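Local coordinates for sporozoite surface protein 2 (Plasmodium vivax, PDB 4HQN) that probably serves as an adhesin in sporozoite gliding motility and host-cell invasion, binding a divalent metal ion through its von Willebrand factor A domain, at residues D20-V25 with Q127-M132; T103-A108 with Y141-V146. The protein carries 4 engineered substitutions. One frame throughout, in Å; residues are numbered along the deposited sequence.

Contact 1 of 2, residues D20-V25 with Q127-M132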
loop_
_atom_site.group_PDB
_atom_site.type_symbol
_atom_site.label_atom_id
_atom_site.label_comp_id
_atom_site.label_asym_id
_atom_site.label_seq_id
_atom_site.Cartn_x
_atom_site.Cartn_y
_atom_site.Cartn_z
ATOM N N ASP A 20 2.264 -0.039 1.042
ATOM C CA ASP A 20 2.025 -1.432 1.388
ATOM C C ASP A 20 2.137 -2.203 0.100
ATOM O O ASP A 20 1.369 -1.982 -0.824
ATOM C CB ASP A 20 0.664 -1.628 2.035
ATOM C CG ASP A 20 0.540 -0.883 3.352
ATOM O OD1 ASP A 20 1.585 -0.708 4.021
ATOM O OD2 ASP A 20 -0.591 -0.469 3.715
ATOM N N LEU A 21 3.142 -3.075 0.030
ATOM C CA LEU A 21 3.434 -3.803 -1.187
ATOM C C LEU A 21 3.127 -5.282 -0.974
ATOM O O LEU A 21 3.779 -5.934 -0.167
ATOM C CB LEU A 21 4.896 -3.608 -1.581
ATOM C CG LEU A 21 5.377 -4.075 -2.957
ATOM C CD1 LEU A 21 6.663 -3.356 -3.304
ATOM C CD2 LEU A 21 5.564 -5.588 -3.040
ATOM N N TYR A 22 2.136 -5.793 -1.703
ATOM C CA TYR A 22 1.736 -7.193 -1.592
ATOM C C TYR A 22 2.326 -7.981 -2.753
ATOM O O TYR A 22 1.935 -7.805 -3.909
ATOM C CB TYR A 22 0.210 -7.329 -1.576
ATOM C CG TYR A 22 -0.476 -6.401 -0.593
ATOM C CD1 TYR A 22 -0.742 -5.078 -0.936
ATOM C CD2 TYR A 22 -0.882 -6.847 0.662
ATOM C CE1 TYR A 22 -1.372 -4.220 -0.064
ATOM C CE2 TYR A 22 -1.522 -5.990 1.549
ATOM C CZ TYR A 22 -1.760 -4.673 1.175
ATOM O OH TYR A 22 -2.388 -3.786 2.032
ATOM N N LEU A 23 3.303 -8.816 -2.433
ATOM C CA LEU A 23 4.006 -9.621 -3.426
ATOM C C LEU A 23 3.344 -11.007 -3.456
ATOM O O LEU A 23 3.433 -11.765 -2.490
ATOM C CB LEU A 23 5.490 -9.730 -3.065
ATOM C CG LEU A 23 6.381 -10.546 -4.007
ATOM C CD1 LEU A 23 6.283 -10.060 -5.434
ATOM C CD2 LEU A 23 7.822 -10.502 -3.532
ATOM N N LEU A 24 2.644 -11.301 -4.551
ATOM C CA LEU A 24 1.929 -12.571 -4.721
ATOM C C LEU A 24 2.686 -13.421 -5.720
ATOM O O LEU A 24 2.765 -13.094 -6.908
ATOM C CB LEU A 24 0.492 -12.343 -5.215
ATOM C CG LEU A 24 -0.261 -11.237 -4.485
ATOM C CD1 LEU A 24 -1.698 -11.125 -5.010
ATOM C CD2 LEU A 24 -0.238 -11.443 -2.967
ATOM N N VAL A 25 3.264 -14.505 -5.216
ATOM C CA VAL A 25 4.151 -15.325 -6.007
ATOM C C VAL A 25 3.502 -16.668 -6.360
ATOM O O VAL A 25 3.111 -17.449 -5.475
ATOM C CB VAL A 25 5.466 -15.593 -5.238
ATOM C CG1 VAL A 25 6.433 -16.399 -6.104
ATOM C CG2 VAL A 25 6.076 -14.282 -4.770
ATOM N N GLN A 127 -1.281 1.444 -2.070
ATOM C CA GLN A 127 -1.533 0.013 -2.045
ATOM C C GLN A 127 -1.053 -0.565 -3.361
ATOM O O GLN A 127 -1.537 -0.197 -4.417
ATOM C CB GLN A 127 -3.021 -0.263 -1.804
ATOM C CG GLN A 127 -3.543 0.361 -0.495
ATOM C CD GLN A 127 -2.873 -0.247 0.746
ATOM O OE1 GLN A 127 -2.840 -1.463 0.923
ATOM N NE2 GLN A 127 -2.346 0.610 1.608
ATOM N N LEU A 128 -0.068 -1.452 -3.297
ATOM C CA LEU A 128 0.557 -1.948 -4.513
ATOM C C LEU A 128 0.681 -3.462 -4.479
ATOM O O LEU A 128 1.286 -4.030 -3.576
ATOM C CB LEU A 128 1.932 -1.305 -4.723
ATOM C CG LEU A 128 2.785 -1.952 -5.819
ATOM C CD1 LEU A 128 2.209 -1.740 -7.221
ATOM C CD2 LEU A 128 4.225 -1.457 -5.744
ATOM N N VAL A 129 0.072 -4.107 -5.464
ATOM C CA VAL A 129 0.154 -5.537 -5.597
ATOM C C VAL A 129 1.129 -5.825 -6.709
ATOM O O VAL A 129 1.013 -5.259 -7.803
ATOM C CB VAL A 129 -1.211 -6.140 -5.991
ATOM C CG1 VAL A 129 -1.042 -7.624 -6.339
ATOM C CG2 VAL A 129 -2.196 -5.954 -4.869
ATOM N N ILE A 130 2.097 -6.683 -6.429
ATOM C CA ILE A 130 2.937 -7.242 -7.482
ATOM C C ILE A 130 2.578 -8.727 -7.657
ATOM O O ILE A 130 2.789 -9.541 -6.757
ATOM C CB ILE A 130 4.444 -7.078 -7.172
ATOM C CG1 ILE A 130 4.822 -5.589 -7.113
ATOM C CG2 ILE A 130 5.266 -7.817 -8.210
ATOM C CD1 ILE A 130 6.272 -5.334 -6.665
ATOM N N LEU A 131 1.986 -9.053 -8.805
ATOM C CA LEU A 131 1.523 -10.409 -9.099
ATOM C C LEU A 131 2.520 -11.087 -10.017
ATOM O O LEU A 131 2.718 -10.677 -11.160
ATOM C CB LEU A 131 0.140 -10.378 -9.756
ATOM C CG LEU A 131 -0.465 -11.732 -10.144
ATOM C CD1 LEU A 131 -0.800 -12.596 -8.942
ATOM C CD2 LEU A 131 -1.713 -11.522 -10.991
ATOM N N MET A 132 3.163 -12.122 -9.497
ATOM C CA MET A 132 4.213 -12.823 -10.225
ATOM C C MET A 132 3.664 -14.201 -10.593
ATOM O O MET A 132 3.486 -15.045 -9.717
ATOM C CB MET A 132 5.443 -12.934 -9.306
ATOM C CG MET A 132 6.753 -13.229 -9.975
ATOM S SD MET A 132 8.163 -13.059 -8.836
ATOM C CE MET A 132 7.951 -11.379 -8.330
#

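Contact 2 of 2, residues T103-A108 with Y141-V146. Engineered in segment 103-108: S104 (natural residue Asn). With MN (manganese (II) ion), chain E.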
loop_
_atom_site.group_PDB
_atom_site.type_symbol
_atom_site.label_atom_id
_atom_site.label_comp_id
_atom_site.label_asym_id
_atom_site.label_seq_id
_atom_site.Cartn_x
_atom_site.Cartn_y
_atom_site.Cartn_z
ATOM N N THR A 103 -3.399 -23.522 -8.882
ATOM C CA THR A 103 -2.964 -22.140 -8.930
ATOM C C THR A 103 -4.017 -21.199 -8.342
ATOM O O THR A 103 -4.831 -20.626 -9.084
ATOM C CB THR A 103 -2.655 -21.746 -10.392
ATOM O OG1 THR A 103 -1.876 -22.782 -11.016
ATOM C CG2 THR A 103 -1.892 -20.403 -10.466
ATOM N N SER A 104 -3.999 -21.054 -7.013
ATOM C CA SER A 104 -5.001 -20.258 -6.279
ATOM C C SER A 104 -4.811 -18.758 -6.416
ATOM O O SER A 104 -4.673 -18.055 -5.406
ATOM C CB SER A 104 -4.942 -20.572 -4.789
ATOM O OG SER A 104 -5.529 -21.815 -4.500
ATOM N N MET A 105 -4.816 -18.264 -7.649
ATOM C CA MET A 105 -4.552 -16.855 -7.898
ATOM C C MET A 105 -5.648 -15.953 -7.320
ATOM O O MET A 105 -5.349 -14.926 -6.718
ATOM C CB MET A 105 -4.374 -16.593 -9.387
ATOM C CG MET A 105 -3.957 -15.172 -9.702
ATOM S SD MET A 105 -3.928 -14.826 -11.476
ATOM C CE MET A 105 -2.578 -15.900 -11.945
ATOM N N THR A 106 -6.908 -16.349 -7.489
ATOM C CA THR A 106 -8.034 -15.587 -6.960
ATOM C C THR A 106 -7.955 -15.509 -5.441
ATOM O O THR A 106 -8.204 -14.467 -4.848
ATOM C CB THR A 106 -9.396 -16.208 -7.367
ATOM O OG1 THR A 106 -9.531 -16.170 -8.787
ATOM C CG2 THR A 106 -10.556 -15.443 -6.740
ATOM N N ALA A 107 -7.603 -16.618 -4.803
ATOM C CA ALA A 107 -7.512 -16.618 -3.350
ATOM C C ALA A 107 -6.360 -15.716 -2.849
ATOM O O ALA A 107 -6.500 -15.037 -1.831
ATOM C CB ALA A 107 -7.386 -18.053 -2.816
ATOM N N ALA A 108 -5.244 -15.696 -3.578
ATOM C CA ALA A 108 -4.111 -14.852 -3.220
ATOM C C ALA A 108 -4.542 -13.393 -3.262
ATOM O O ALA A 108 -4.382 -12.682 -2.278
ATOM C CB ALA A 108 -2.933 -15.073 -4.170
ATOM N N TYR A 141 -11.768 -16.020 -15.207
ATOM C CA TYR A 141 -12.767 -15.014 -14.903
ATOM C C TYR A 141 -12.678 -14.653 -13.431
ATOM O O TYR A 141 -12.719 -13.478 -13.079
ATOM C CB TYR A 141 -14.180 -15.497 -15.244
ATOM C CG TYR A 141 -15.252 -14.458 -14.957
ATOM C CD1 TYR A 141 -15.745 -14.273 -13.663
ATOM C CD2 TYR A 141 -15.755 -13.649 -15.971
ATOM C CE1 TYR A 141 -16.699 -13.321 -13.387
ATOM C CE2 TYR A 141 -16.716 -12.688 -15.702
ATOM C CZ TYR A 141 -17.184 -12.532 -14.408
ATOM O OH TYR A 141 -18.141 -11.584 -14.126
ATOM N N ARG A 142 -12.569 -15.657 -12.565
ATOM C CA ARG A 142 -12.587 -15.376 -11.138
ATOM C C ARG A 142 -11.401 -14.493 -10.729
ATOM O O ARG A 142 -11.519 -13.673 -9.813
ATOM C CB ARG A 142 -12.648 -16.660 -10.307
ATOM C CG ARG A 142 -13.929 -17.459 -10.535
ATOM C CD ARG A 142 -14.072 -18.630 -9.581
ATOM N NE ARG A 142 -14.478 -18.192 -8.253
ATOM C CZ ARG A 142 -13.648 -18.084 -7.220
ATOM N NH1 ARG A 142 -12.368 -18.415 -7.362
ATOM N NH2 ARG A 142 -14.095 -17.662 -6.040
ATOM N N ALA A 143 -10.283 -14.634 -11.437
ATOM C CA ALA A 143 -9.062 -13.931 -11.072
ATOM C C ALA A 143 -9.095 -12.512 -11.619
ATOM O O ALA A 143 -8.758 -11.579 -10.909
ATOM C CB ALA A 143 -7.848 -14.668 -11.569
ATOM N N LEU A 144 -9.519 -12.354 -12.868
ATOM C CA LEU A 144 -9.822 -11.025 -13.411
ATOM C C LEU A 144 -10.807 -10.249 -12.538
ATOM O O LEU A 144 -10.654 -9.040 -12.327
ATOM C CB LEU A 144 -10.406 -11.145 -14.812
ATOM C CG LEU A 144 -9.381 -11.508 -15.871
ATOM C CD1 LEU A 144 -10.070 -12.010 -17.136
ATOM C CD2 LEU A 144 -8.521 -10.288 -16.161
ATOM N N GLU A 145 -11.820 -10.944 -12.039
ATOM C CA GLU A 145 -12.870 -10.287 -11.266
ATOM C C GLU A 145 -12.288 -9.661 -10.008
ATOM O O GLU A 145 -12.583 -8.520 -9.693
ATOM C CB GLU A 145 -13.981 -11.279 -10.896
ATOM C CG GLU A 145 -15.072 -10.701 -10.008
ATOM C CD GLU A 145 -16.178 -11.704 -9.686
ATOM O OE1 GLU A 145 -15.886 -12.915 -9.589
ATOM O OE2 GLU A 145 -17.344 -11.279 -9.534
ATOM N N VAL A 146 -11.448 -10.400 -9.292
ATOM C CA VAL A 146 -11.004 -9.908 -8.002
ATOM C C VAL A 146 -9.976 -8.804 -8.222
ATOM O O VAL A 146 -9.964 -7.809 -7.515
ATOM C CB VAL A 146 -10.465 -11.029 -7.095
ATOM C CG1 VAL A 146 -9.445 -11.879 -7.841
ATOM C CG2 VAL A 146 -9.865 -10.432 -5.820
HETATM MN MN MN E . -0.139 -22.928 -12.373
HETATM O O HOH W 1 0.164 -20.808 -12.854
HETATM O O HOH W 2 -0.222 -25.033 -11.972
HETATM O O HOH W 3 -1.597 -23.191 -13.943
#

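Contact 1 of 2, residues D20-V25 with Q127-M132
Q127 sets CG anti to its carbonyl carbon (chi1 -58°) and bends at chi2 (-64°), bringing its amide to D20 and Y22, which share that chi1 placement. These residues lie near the starts of strands 19-26 and 126-133, neighbouring parallel strands in the central sheet of the von Willebrand factor A domain, a Rossmann-like fold. The amide is held at both ends. Its NE2 donates to D20 OD2 at 2.9 Å, reaching the anti side from well out of the plane of a carboxylate turned 70° from the amide; NE2 also bonds the carbonyl of A125, and OD1 of D20 forms a salt bridge with R122. The Y22 hydroxyl donates to Q127 OE1 at 2.6 Å, and these bonds fix which way round the buried amide sits.

Backbone bonds continue the pairing from L128 N to D20 O as far as M132 N to L24 O. On the Y22 face, V129 and L24 meet beneath helix 105-118, with CG1 of V129 3.8 Å from CD1 of L24. On the opposite face L21 CD2 lies 3.7 Å from I130 CD1. There L23 CD1 touches both I130 CG2 and, at 3.6 Å, the methyl CE of M132.

Contact 2 of 2, residues T103-A108 with Y141-V146
The backbones of T106 and A143 come close, their CA atoms 4.6 Å apart, where the first turn of helix 105-118 meets helix 140-151, and no hydrogen bond joins the two segments. T106 carries most of the contact and divides its two branches between the neighbours. Its OG1, anti to the carbonyl carbon (chi1 -63°), rests against the backbone at the R142-A143 junction, 3.2 Å from A143 N and 3.6 Å from A143 CB, but the angle at A143 N is too poor for a hydrogen bond. The methyl T106 CG2 turns instead to V146 CG1, at 3.9 Å, and to the arginine. R142 crosses the threonine side chain at about a right angle; its chain bends at chi3 (76°), and R142 NH1 reaches within 3.5 Å of T106 CG2, the guanidinium meeting the methyl obliquely. A143 points its CB toward the helix 105-118 segment and also meets M105 SD at 3.9 Å. The M105 side chain also packs on F65, L131, T133 and F170, while V146 also packs on L109, D110 and Q113 farther along helix 105-118.

Just before this helix, T103 OG1 binds the manganese ion at 2.2 Å, alongside S28 OG, S30 OG and three waters. This is the metal ion-dependent adhesion site (MIDAS) of the A domain, and N138 OD1 accepts a bond from T103 N. S104, an engineered residue, is the centre of an inverse gamma turn and hydrogen-bonds through OG to the carbonyls of G66 and S67. It alone separates the metal-binding threonine from a helix start packed through methyls, a sulfur, a hydroxyl and a guanidinium, so this interface depends on close van der Waals fit rather than directional bonds.

Overall arrangement
Both contacts belong to the von Willebrand factor A domain, and their centres lie about 14 Å apart. Contact 1 pairs the two central strands of the sheet; contact 2 joins two helices that flank strand 126-133 in sequence, helix 105-118 leading into it and helix 140-151 following it. The layers meet directly: L131 CD2 of contact 1 lies 4.0 Å from M105 SD of contact 2, and L24 CD1 lies 4.0 Å from A108 C. The side chain of L131 is about 11 Å from the manganese ion. The chain beyond strand 19-26 supplies S28 and S30, so the ion is bound by T103 of contact 2 and by residues following a strand of contact 1.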